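Local coordinates for DCN1-like protein 3 (Homo sapiens, PDB 4GBA) that contributes to cullin neddylation by helping to transfer NEDD8 from N-terminally acetylated E2 enzymes to cullin-RBX complexes, at residues L35-D38 and P39-R43; V44-L47 and A48-F51; E63-D66 and G67-I71; A81-P84 and S85-T88; D94-K97 and D98-R101. All blocks are in the same frame, centred on the assembly; numbering follows the deposited sequence.

Overall arrangement
All five contacts are local and lie within the DCUN1 domain. Contacts 1 and 2 run in series into and along helix 42-50: the turn of contact 1 is a surface feature rich in polar bonds, whereas contact 2 is buried and almost wholly apolar. Around that helix stand the elements of the other three. Contact 3, on helix 61-71, meets Lys50 and Phe51 at its end; contact 4, on helix 76-89, packs on it through Phe83, Leu86 and Leu87; contact 5, on helix 93-107, through Leu99 and the Trp49 to Asp98 hydrogen bond. Each of these three combines buried apolar side chains with polar ones, mostly more exposed. Contacts 1 and 2 both reach the bound acetylated peptide.

Contact 1: L35-D38 and P39-R43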
# COMPACT_ATOMS: atom_id res chain seq x y z
N LEU A 35 -4.91 2.30 18.63
CA LEU A 35 -5.72 1.38 17.84
C LEU A 35 -5.32 -0.08 18.06
O LEU A 35 -6.01 -0.99 17.59
CB LEU A 35 -5.63 1.72 16.36
CG LEU A 35 -6.20 3.06 15.92
CD1 LEU A 35 -5.78 3.34 14.50
CD2 LEU A 35 -7.72 3.09 16.05
N CYS A 36 -4.18 -0.30 18.73
CA CYS A 36 -3.68 -1.65 18.97
C CYS A 36 -3.36 -2.35 17.68
O CYS A 36 -3.66 -3.54 17.49
CB CYS A 36 -4.71 -2.45 19.76
SG CYS A 36 -4.82 -1.85 21.44
N VAL A 37 -2.71 -1.61 16.80
CA VAL A 37 -2.47 -2.05 15.44
C VAL A 37 -0.98 -1.82 15.13
O VAL A 37 -0.42 -0.78 15.48
CB VAL A 37 -3.43 -1.27 14.47
CG1 VAL A 37 -2.70 -0.54 13.39
CG2 VAL A 37 -4.50 -2.20 13.91
N ASP A 38 -0.33 -2.79 14.50
CA ASP A 38 1.03 -2.54 14.02
C ASP A 38 0.92 -1.47 12.93
O ASP A 38 0.07 -1.58 12.06
CB ASP A 38 1.68 -3.83 13.49
CG ASP A 38 3.11 -3.61 13.01
OD1 ASP A 38 4.04 -4.35 13.45
OD2 ASP A 38 3.32 -2.71 12.17
N PRO A 39 1.79 -0.44 12.98
CA PRO A 39 1.72 0.70 12.06
C PRO A 39 1.84 0.33 10.58
O PRO A 39 1.36 1.08 9.73
CB PRO A 39 2.91 1.57 12.48
CG PRO A 39 3.24 1.15 13.87
CD PRO A 39 2.90 -0.32 13.94
N THR A 40 2.47 -0.80 10.27
CA THR A 40 2.71 -1.20 8.89
C THR A 40 1.66 -2.19 8.38
O THR A 40 1.70 -2.60 7.21
CB THR A 40 4.11 -1.86 8.71
OG1 THR A 40 4.17 -3.08 9.47
CG2 THR A 40 5.19 -0.93 9.18
N GLU A 41 0.72 -2.58 9.23
CA GLU A 41 -0.24 -3.61 8.85
C GLU A 41 -1.38 -3.13 7.93
O GLU A 41 -1.62 -1.93 7.76
CB GLU A 41 -0.77 -4.34 10.08
CG GLU A 41 -1.87 -3.61 10.83
CD GLU A 41 -2.88 -4.58 11.42
OE1 GLU A 41 -2.73 -4.92 12.61
OE2 GLU A 41 -3.80 -5.01 10.68
N PHE A 42 -2.08 -4.09 7.33
CA PHE A 42 -3.07 -3.85 6.27
C PHE A 42 -4.20 -2.87 6.65
O PHE A 42 -4.57 -2.00 5.85
CB PHE A 42 -3.63 -5.21 5.80
CG PHE A 42 -4.59 -5.12 4.65
CD1 PHE A 42 -4.20 -4.55 3.43
CD2 PHE A 42 -5.89 -5.64 4.76
CE1 PHE A 42 -5.10 -4.49 2.35
CE2 PHE A 42 -6.79 -5.58 3.69
CZ PHE A 42 -6.39 -5.00 2.48
N ARG A 43 -4.75 -2.99 7.86
CA ARG A 43 -5.80 -2.07 8.31
C ARG A 43 -5.36 -0.63 8.30
O ARG A 43 -6.18 0.27 8.12
CB ARG A 43 -6.26 -2.41 9.71
CG ARG A 43 -7.25 -3.52 9.78
CD ARG A 43 -7.18 -4.14 11.15
NE ARG A 43 -7.74 -5.47 11.15
CZ ARG A 43 -7.91 -6.19 12.24
NH1 ARG A 43 -7.55 -5.68 13.41
NH2 ARG A 43 -8.45 -7.41 12.16
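Asp38 holds Thr40 through its carboxylate, in the turn that leads into helix 42-50. Asp38 extends its CG anti to the backbone N (chi1 -179°), which lets OD2 reach forward to Thr40. There it accepts two hydrogen bonds from the same residue. Thr40 N meets Asp38 OD2 at 2.8 Å in a nearly straight bond, close to the line of the C-O bond, while Thr40 OG1 reaches the same OD2 at 2.9 Å from above the carboxylate plane. The hydroxyl can do so because OG1 stands between its own backbone N and carbonyl carbon (chi1 64°). The pair of bonds fixes the rotation of both side chains. A type I beta turn from Asp38 to Glu41 is closed by Glu41 N to Asp38 O at 3.1 Å, and it delivers Glu41 to the N-cap position of the helix. Glu41 bends at chi2 and folds back, crossing Val37 at about a right angle; its OE1 comes within 3.5 Å of Val37 CG2. Its other oxygen, OE2, forms a long ion pair with Arg43 NE at 4.0 Å, well out of the guanidinium plane, so charge alone would attract them. Pro39 and Thr40 pack on apolar side chains of the bound acetylated E2 peptide, and the backbone of Pro39 hydrogen-bonds to it. Within the fold, Leu35 and Arg43 rest on helix 76-89, Phe42 touches Leu87 of that helix, and Val37 leans on Val44 of helix 42-50.

Contact 2: V44-L47 and A48-F51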
# COMPACT_ATOMS: atom_id res chain seq x y z
N VAL A 44 -4.06 -0.40 8.53
CA VAL A 44 -3.52 0.95 8.54
C VAL A 44 -3.45 1.51 7.12
O VAL A 44 -3.77 2.68 6.88
CB VAL A 44 -2.14 1.01 9.25
CG1 VAL A 44 -1.55 2.41 9.15
CG2 VAL A 44 -2.30 0.57 10.72
N LEU A 45 -3.06 0.66 6.17
CA LEU A 45 -3.19 1.01 4.75
C LEU A 45 -4.67 1.35 4.42
O LEU A 45 -4.95 2.36 3.77
CB LEU A 45 -2.66 -0.12 3.85
CG LEU A 45 -2.84 0.06 2.34
CD1 LEU A 45 -1.92 1.17 1.79
CD2 LEU A 45 -2.62 -1.27 1.60
N LEU A 46 -5.61 0.54 4.90
CA LEU A 46 -7.05 0.82 4.66
C LEU A 46 -7.48 2.16 5.25
O LEU A 46 -8.19 2.92 4.60
CB LEU A 46 -7.94 -0.29 5.23
CG LEU A 46 -7.78 -1.67 4.60
CD1 LEU A 46 -8.87 -2.63 5.10
CD2 LEU A 46 -7.84 -1.55 3.10
N LEU A 47 -7.03 2.45 6.46
CA LEU A 47 -7.30 3.73 7.11
C LEU A 47 -6.77 4.89 6.27
O LEU A 47 -7.51 5.82 5.97
CB LEU A 47 -6.66 3.76 8.50
CG LEU A 47 -7.42 4.36 9.68
CD1 LEU A 47 -8.91 3.97 9.66
CD2 LEU A 47 -6.74 3.93 11.01
N ALA A 48 -5.49 4.83 5.89
CA ALA A 48 -4.88 5.86 5.05
C ALA A 48 -5.66 6.02 3.75
O ALA A 48 -5.87 7.13 3.26
CB ALA A 48 -3.40 5.52 4.76
N TRP A 49 -6.08 4.89 3.18
CA TRP A 49 -6.92 4.89 1.99
C TRP A 49 -8.23 5.68 2.23
O TRP A 49 -8.50 6.66 1.55
CB TRP A 49 -7.19 3.44 1.55
CG TRP A 49 -8.24 3.27 0.46
CD1 TRP A 49 -8.29 3.90 -0.75
CD2 TRP A 49 -9.37 2.37 0.49
NE1 TRP A 49 -9.37 3.45 -1.48
CE2 TRP A 49 -10.05 2.52 -0.74
CE3 TRP A 49 -9.87 1.47 1.44
CZ2 TRP A 49 -11.22 1.80 -1.04
CZ3 TRP A 49 -11.02 0.75 1.14
CH2 TRP A 49 -11.69 0.92 -0.09
N LYS A 50 -9.00 5.25 3.23
CA LYS A 50 -10.22 5.94 3.66
C LYS A 50 -10.03 7.44 3.96
O LYS A 50 -10.90 8.26 3.67
CB LYS A 50 -10.81 5.25 4.89
CG LYS A 50 -12.14 4.63 4.65
CD LYS A 50 -12.10 3.72 3.46
CE LYS A 50 -13.51 3.26 3.12
NZ LYS A 50 -14.40 4.43 3.03
N PHE A 51 -8.88 7.80 4.55
CA PHE A 51 -8.60 9.21 4.86
C PHE A 51 -8.01 9.93 3.66
O PHE A 51 -7.76 11.14 3.71
CB PHE A 51 -7.64 9.34 6.05
CG PHE A 51 -8.22 8.88 7.37
CD1 PHE A 51 -9.47 8.29 7.43
CD2 PHE A 51 -7.50 9.04 8.54
CE1 PHE A 51 -10.00 7.86 8.64
CE2 PHE A 51 -8.02 8.63 9.75
CZ PHE A 51 -9.28 8.03 9.80
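Leu47 and Phe51 lie side by side and point the same way near the end of helix 42-50, an i to i+4 pair in the mainly helical DCUN1 domain. The leucine approaches over one face of the phenyl ring. Its CG stands 4.1 Å above the ring plane, displaced toward the rim, and CD1 comes to 4.1 Å from Phe51 CZ. The ring is placed for this by Phe51 CG lying beside its own backbone N, anti to the carbonyl carbon (chi1 -67°). Further round the helix, Leu46 meets Trp49 at an oblique angle, with Leu46 CD2 4.0 Å from Trp49 CE3. The indole is swung out with CG anti to the backbone N (chi1 170°), and the carbonyl O of Leu46 lies at its edge, near the ring plane. Lys50 adds its aliphatic CD over one face of the same indole. Beneath these side chains four regular backbone bonds run from Ala48, Trp49, Lys50 and Phe51 back to Val44, Leu45, Leu46 and Leu47. The helix is surrounded. Leu45 and Ala48 pack on Phe106 of helix 93-107, Leu46 and Leu47 reach helix 76-89, and Phe51 meets the ring of Phe59 edge-to-face. Val44, Leu45 and Ala48 pack against a modified side chain of the bound peptide. The polar end of the indole is satisfied by the neighbouring helix: Trp49 NE1 lies 2.8 Å from Asp98 OD2, a hydrogen bond to helix 93-107.

Contact 3: E63-D66 and G67-I71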
# COMPACT_ATOMS: atom_id res chain seq x y z
N GLU A 63 -7.74 15.61 6.22
CA GLU A 63 -7.78 14.17 5.96
C GLU A 63 -8.36 13.44 7.16
O GLU A 63 -9.24 12.58 7.03
CB GLU A 63 -6.37 13.64 5.63
CG GLU A 63 -5.83 14.11 4.27
CD GLU A 63 -4.30 14.03 4.14
OE1 GLU A 63 -3.60 13.62 5.10
OE2 GLU A 63 -3.79 14.38 3.05
N PHE A 64 -7.88 13.79 8.34
CA PHE A 64 -8.31 13.14 9.55
C PHE A 64 -9.81 13.38 9.79
O PHE A 64 -10.59 12.45 10.01
CB PHE A 64 -7.46 13.60 10.74
CG PHE A 64 -7.65 12.78 11.97
CD1 PHE A 64 -6.97 11.58 12.13
CD2 PHE A 64 -8.54 13.18 12.96
CE1 PHE A 64 -7.15 10.80 13.27
CE2 PHE A 64 -8.73 12.41 14.11
CZ PHE A 64 -8.02 11.22 14.25
N PHE A 65 -10.22 14.64 9.72
CA PHE A 65 -11.64 14.97 9.89
C PHE A 65 -12.54 14.37 8.82
O PHE A 65 -13.57 13.78 9.13
CB PHE A 65 -11.83 16.49 9.98
CG PHE A 65 -11.61 17.03 11.36
CD1 PHE A 65 -12.69 17.47 12.12
CD2 PHE A 65 -10.34 17.07 11.91
CE1 PHE A 65 -12.50 17.96 13.40
CE2 PHE A 65 -10.14 17.55 13.20
CZ PHE A 65 -11.22 18.00 13.94
N ASP A 66 -12.17 14.54 7.55
CA ASP A 66 -12.95 13.97 6.45
C ASP A 66 -12.99 12.45 6.51
O ASP A 66 -13.99 11.84 6.16
CB ASP A 66 -12.37 14.38 5.09
CG ASP A 66 -12.78 15.77 4.66
OD1 ASP A 66 -13.47 16.48 5.42
OD2 ASP A 66 -12.39 16.16 3.54
N GLY A 67 -11.88 11.85 6.93
CA GLY A 67 -11.76 10.40 6.99
C GLY A 67 -12.54 9.81 8.16
O GLY A 67 -13.23 8.79 8.01
N CYS A 68 -12.43 10.44 9.32
CA CYS A 68 -13.24 10.03 10.46
C CYS A 68 -14.73 10.17 10.16
O CYS A 68 -15.48 9.22 10.33
CB CYS A 68 -12.85 10.77 11.73
SG CYS A 68 -11.26 10.19 12.39
N LYS A 69 -15.15 11.33 9.66
CA LYS A 69 -16.53 11.50 9.19
C LYS A 69 -16.96 10.42 8.19
O LYS A 69 -18.07 9.91 8.27
CB LYS A 69 -16.75 12.89 8.59
CG LYS A 69 -16.74 14.03 9.61
CD LYS A 69 -16.71 15.40 8.94
CE LYS A 69 -16.15 16.45 9.90
NZ LYS A 69 -15.79 17.72 9.20
N ALA A 70 -16.08 10.07 7.26
CA ALA A 70 -16.41 9.11 6.22
C ALA A 70 -16.73 7.73 6.77
O ALA A 70 -17.54 6.99 6.20
CB ALA A 70 -15.29 9.02 5.18
N ILE A 71 -16.09 7.37 7.88
CA ILE A 71 -16.31 6.06 8.49
C ILE A 71 -17.13 6.16 9.78
O ILE A 71 -17.32 5.18 10.49
CB ILE A 71 -14.97 5.34 8.74
CG1 ILE A 71 -14.13 6.11 9.76
CG2 ILE A 71 -14.23 5.18 7.41
CD1 ILE A 71 -12.91 5.36 10.27
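Gly67, Cys68, Lys69 and Ala70 each donate their backbone N-H to the carbonyl four residues earlier, as regular turns of helix 61-71, with Gly67 N to Glu63 O the shortest at 2.7 Å. Among the side chains, the central pair is Phe64 and Cys68, one turn apart. The cysteine sulfur sits over a face of the phenyl ring: SG is 3.9 Å from the ring centroid and only 17° off the ring normal, with Phe64 CE2 among its nearest carbons at 3.8 Å. Two torsions bring them together. Phe64 CG is anti to its backbone N (chi1 -168°), whereas Cys68 SG lies beside its own backbone N (chi1 -73°) and so leans back along the helix toward the ring. On another side of the helix Lys69 runs extended, its CG at 3.2 Å from Phe65 O and its CE approaching the edge of the Phe65 ring near the ring plane. Asp66 forms a salt bridge with Lys62, one turn earlier, and its OD1 is 4.6 Å from Lys69 NZ, where a weak attraction is possible. Phe64 and Cys68 are turned toward helix 7-13, both touching Leu8, and Cys68 also packs on Phe51. The sulfur-aromatic contact thus belongs to the apolar, inward side of the helix, whereas Asp66 and Lys69 carry the charge on a more exposed side.

Contact 4: A81-P84 and S85-T88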
# COMPACT_ATOMS: atom_id res chain seq x y z
N ALA A 81 -14.03 -0.43 15.67
CA ALA A 81 -15.29 -1.11 15.36
C ALA A 81 -15.57 -1.17 13.85
O ALA A 81 -16.27 -2.07 13.38
CB ALA A 81 -16.43 -0.45 16.10
N ARG A 82 -15.03 -0.21 13.09
CA ARG A 82 -15.24 -0.17 11.65
C ARG A 82 -14.35 -1.13 10.88
O ARG A 82 -14.65 -1.48 9.74
CB ARG A 82 -15.03 1.24 11.09
CG ARG A 82 -15.89 2.32 11.73
CD ARG A 82 -17.37 1.95 11.73
NE ARG A 82 -18.17 3.06 12.25
CZ ARG A 82 -19.43 2.96 12.65
NH1 ARG A 82 -20.07 1.79 12.60
NH2 ARG A 82 -20.05 4.03 13.11
N PHE A 83 -13.25 -1.55 11.51
CA PHE A 83 -12.22 -2.33 10.81
C PHE A 83 -12.80 -3.50 10.03
O PHE A 83 -12.56 -3.60 8.84
CB PHE A 83 -11.14 -2.81 11.78
CG PHE A 83 -10.06 -1.79 12.03
CD1 PHE A 83 -9.66 -0.92 11.02
CD2 PHE A 83 -9.44 -1.69 13.27
CE1 PHE A 83 -8.66 0.02 11.24
CE2 PHE A 83 -8.44 -0.75 13.49
CZ PHE A 83 -8.06 0.11 12.47
N PRO A 84 -13.58 -4.36 10.68
CA PRO A 84 -14.12 -5.53 9.96
C PRO A 84 -14.88 -5.16 8.68
O PRO A 84 -14.79 -5.87 7.68
CB PRO A 84 -15.07 -6.17 10.99
CG PRO A 84 -14.53 -5.71 12.33
CD PRO A 84 -14.01 -4.32 12.09
N SER A 85 -15.62 -4.05 8.71
CA SER A 85 -16.37 -3.64 7.53
C SER A 85 -15.47 -2.93 6.50
O SER A 85 -15.77 -2.91 5.29
CB SER A 85 -17.58 -2.78 7.93
OG SER A 85 -17.26 -1.40 7.91
N LEU A 86 -14.37 -2.34 6.97
CA LEU A 86 -13.35 -1.80 6.08
C LEU A 86 -12.69 -2.95 5.33
O LEU A 86 -12.50 -2.88 4.11
CB LEU A 86 -12.29 -1.03 6.86
CG LEU A 86 -12.62 0.45 7.08
CD1 LEU A 86 -11.55 1.14 7.91
CD2 LEU A 86 -12.83 1.16 5.75
N LEU A 87 -12.37 -4.02 6.06
CA LEU A 87 -11.78 -5.20 5.45
C LEU A 87 -12.71 -5.75 4.37
O LEU A 87 -12.27 -6.11 3.27
CB LEU A 87 -11.50 -6.28 6.51
CG LEU A 87 -10.32 -6.03 7.47
CD1 LEU A 87 -10.41 -6.95 8.69
CD2 LEU A 87 -9.00 -6.22 6.76
N THR A 88 -14.00 -5.82 4.68
CA THR A 88 -15.00 -6.30 3.73
C THR A 88 -15.09 -5.39 2.52
O THR A 88 -15.11 -5.87 1.39
CB THR A 88 -16.38 -6.44 4.41
OG1 THR A 88 -16.37 -7.61 5.23
CG2 THR A 88 -17.48 -6.59 3.38
O HOH W 1 -17.28 -3.29 11.29
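Arg82 O is gripped by two donors from the next turn. Leu86 N gives the helical bond at 2.9 Å, and Ser85 OG adds another to the same oxygen at 3.2 Å, within the carbonyl plane, on a lone pair. Ser85 N contributes a weak third bond. Pro84 has no N-H to give, and helix 76-89 is kinked there. Next to the kink a water is inserted between Ala81 O, to which it donates at 2.6 Å, and Ser85 N, from which it accepts weakly, where a direct helical bond would otherwise run. Further on, Leu87 N bonds to Phe83 O, and Thr88 N bonds to Pro84 O at 3.1 Å, with a weak bond from Thr88 OG1 beside it. On the buried side Phe83 and Leu86 meet obliquely, CD1 to CD1 at 4.2 Å; Leu86 CG lies beside its backbone N (chi1 -87°), which brings CD1 back to the ring. Phe83 and Leu87 both pack on Arg43 of helix 42-50, and Arg82 NH2 hydrogen-bonds to Ser72 O. A serine hydroxyl and a water therefore supplement the backbone bonding round the proline kink, while Phe83, Leu86 and Leu87 lie against helix 42-50.

Contact 5: D94-K97 and D98-R101; sequences DKFK and DLYR
Phe96 occupies the middle of the contact, flanked by Leu99 three residues on and Tyr100 four residues on, the i, i+3 and i, i+4 apolar packing of one side of a helix of the DCUN1 domain. Leu99 crosses it at a slant, CD2 to Phe96 CD1 at 4.2 Å, and Tyr100 touches with its CB, 4.3 Å from Phe96 CE2. In Phe96, CG is anti to the backbone N (chi1 -180°), which carries the ring along the helix toward both partners. Their backbones are tied by regular helical bonds, of which Tyr100 N to Phe96 O is the shortest at 2.7 Å. On a more exposed side, Arg101 lays its CG against the carbonyl O of Lys97. The cationic ends of the two remain apart, with Lys97 NZ 6.0 Å from Arg101 NH1. The next shell fixes the polar groups. Asp98 is taken up by Trp49, and Lys95 NZ forms a salt bridge with Glu89. Tyr100 OH is held by both the carbonyl of Trp160 and the indole N-H of Trp126, while its ring stacks on that of Trp160; two hydrogen bonds and a ring stack should restrict its rotation. Helix 93-107 packs against helices 42-50, 119-129 and 157-169. Leu99 and Lys95 face helix 42-50, Tyr100 and Arg101 face helix 157-169, and Phe96, Leu99 and Tyr100 all touch Val129 of helix 119-129.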
# COMPACT_ATOMS: atom_id res chain seq x y z
N ASP A 94 -14.44 -3.16 -7.24
CA ASP A 94 -14.19 -1.77 -7.59
C ASP A 94 -13.46 -0.99 -6.49
O ASP A 94 -12.60 -0.15 -6.78
CB ASP A 94 -15.49 -1.06 -8.00
CG ASP A 94 -15.90 -1.39 -9.44
OD1 ASP A 94 -17.11 -1.58 -9.69
OD2 ASP A 94 -15.00 -1.45 -10.33
N LYS A 95 -13.80 -1.27 -5.23
CA LYS A 95 -13.07 -0.69 -4.11
C LYS A 95 -11.61 -1.12 -4.15
O LYS A 95 -10.70 -0.31 -3.93
CB LYS A 95 -13.70 -1.12 -2.78
CG LYS A 95 -15.13 -0.63 -2.58
CD LYS A 95 -15.20 0.88 -2.66
CE LYS A 95 -16.60 1.42 -2.33
NZ LYS A 95 -16.83 1.61 -0.87
N PHE A 96 -11.37 -2.40 -4.41
CA PHE A 96 -10.01 -2.88 -4.42
C PHE A 96 -9.17 -2.18 -5.49
O PHE A 96 -8.04 -1.78 -5.23
CB PHE A 96 -9.91 -4.39 -4.60
CG PHE A 96 -8.49 -4.87 -4.60
CD1 PHE A 96 -7.79 -4.99 -3.39
CD2 PHE A 96 -7.83 -5.14 -5.79
CE1 PHE A 96 -6.46 -5.42 -3.39
CE2 PHE A 96 -6.50 -5.57 -5.79
CZ PHE A 96 -5.81 -5.71 -4.59
N LYS A 97 -9.73 -2.04 -6.68
CA LYS A 97 -9.01 -1.34 -7.74
C LYS A 97 -8.65 0.05 -7.28
O LYS A 97 -7.56 0.54 -7.57
CB LYS A 97 -9.84 -1.27 -9.04
CG LYS A 97 -9.76 -2.54 -9.88
CD LYS A 97 -10.88 -2.65 -10.90
CE LYS A 97 -10.60 -1.84 -12.16
NZ LYS A 97 -11.68 -2.01 -13.18
N ASP A 98 -9.57 0.69 -6.55
CA ASP A 98 -9.32 2.05 -6.07
C ASP A 98 -8.23 2.06 -4.99
O ASP A 98 -7.35 2.92 -5.00
CB ASP A 98 -10.60 2.71 -5.55
CG ASP A 98 -10.39 4.16 -5.14
OD1 ASP A 98 -10.35 5.03 -6.05
OD2 ASP A 98 -10.25 4.44 -3.93
N LEU A 99 -8.31 1.11 -4.06
CA LEU A 99 -7.32 0.98 -3.01
C LEU A 99 -5.94 0.71 -3.62
O LEU A 99 -4.93 1.30 -3.21
CB LEU A 99 -7.70 -0.17 -2.07
CG LEU A 99 -6.56 -0.70 -1.22
CD1 LEU A 99 -6.16 0.31 -0.15
CD2 LEU A 99 -6.96 -2.03 -0.60
N TYR A 100 -5.92 -0.17 -4.62
CA TYR A 100 -4.72 -0.48 -5.40
C TYR A 100 -4.10 0.75 -6.09
O TYR A 100 -2.87 0.93 -6.06
CB TYR A 100 -5.00 -1.60 -6.41
CG TYR A 100 -3.76 -2.12 -7.10
CD1 TYR A 100 -2.95 -3.09 -6.51
CD2 TYR A 100 -3.39 -1.64 -8.36
CE1 TYR A 100 -1.81 -3.56 -7.13
CE2 TYR A 100 -2.24 -2.12 -9.00
CZ TYR A 100 -1.46 -3.08 -8.38
OH TYR A 100 -0.32 -3.55 -9.01
N ARG A 101 -4.91 1.61 -6.71
CA ARG A 101 -4.38 2.83 -7.32
C ARG A 101 -3.85 3.81 -6.27
O ARG A 101 -2.79 4.42 -6.47
CB ARG A 101 -5.43 3.53 -8.21
CG ARG A 101 -6.17 2.58 -9.16
CD ARG A 101 -7.18 3.31 -10.08
NE ARG A 101 -6.70 3.32 -11.47
CZ ARG A 101 -7.48 3.27 -12.55
NH1 ARG A 101 -8.80 3.21 -12.43
NH2 ARG A 101 -6.92 3.28 -13.77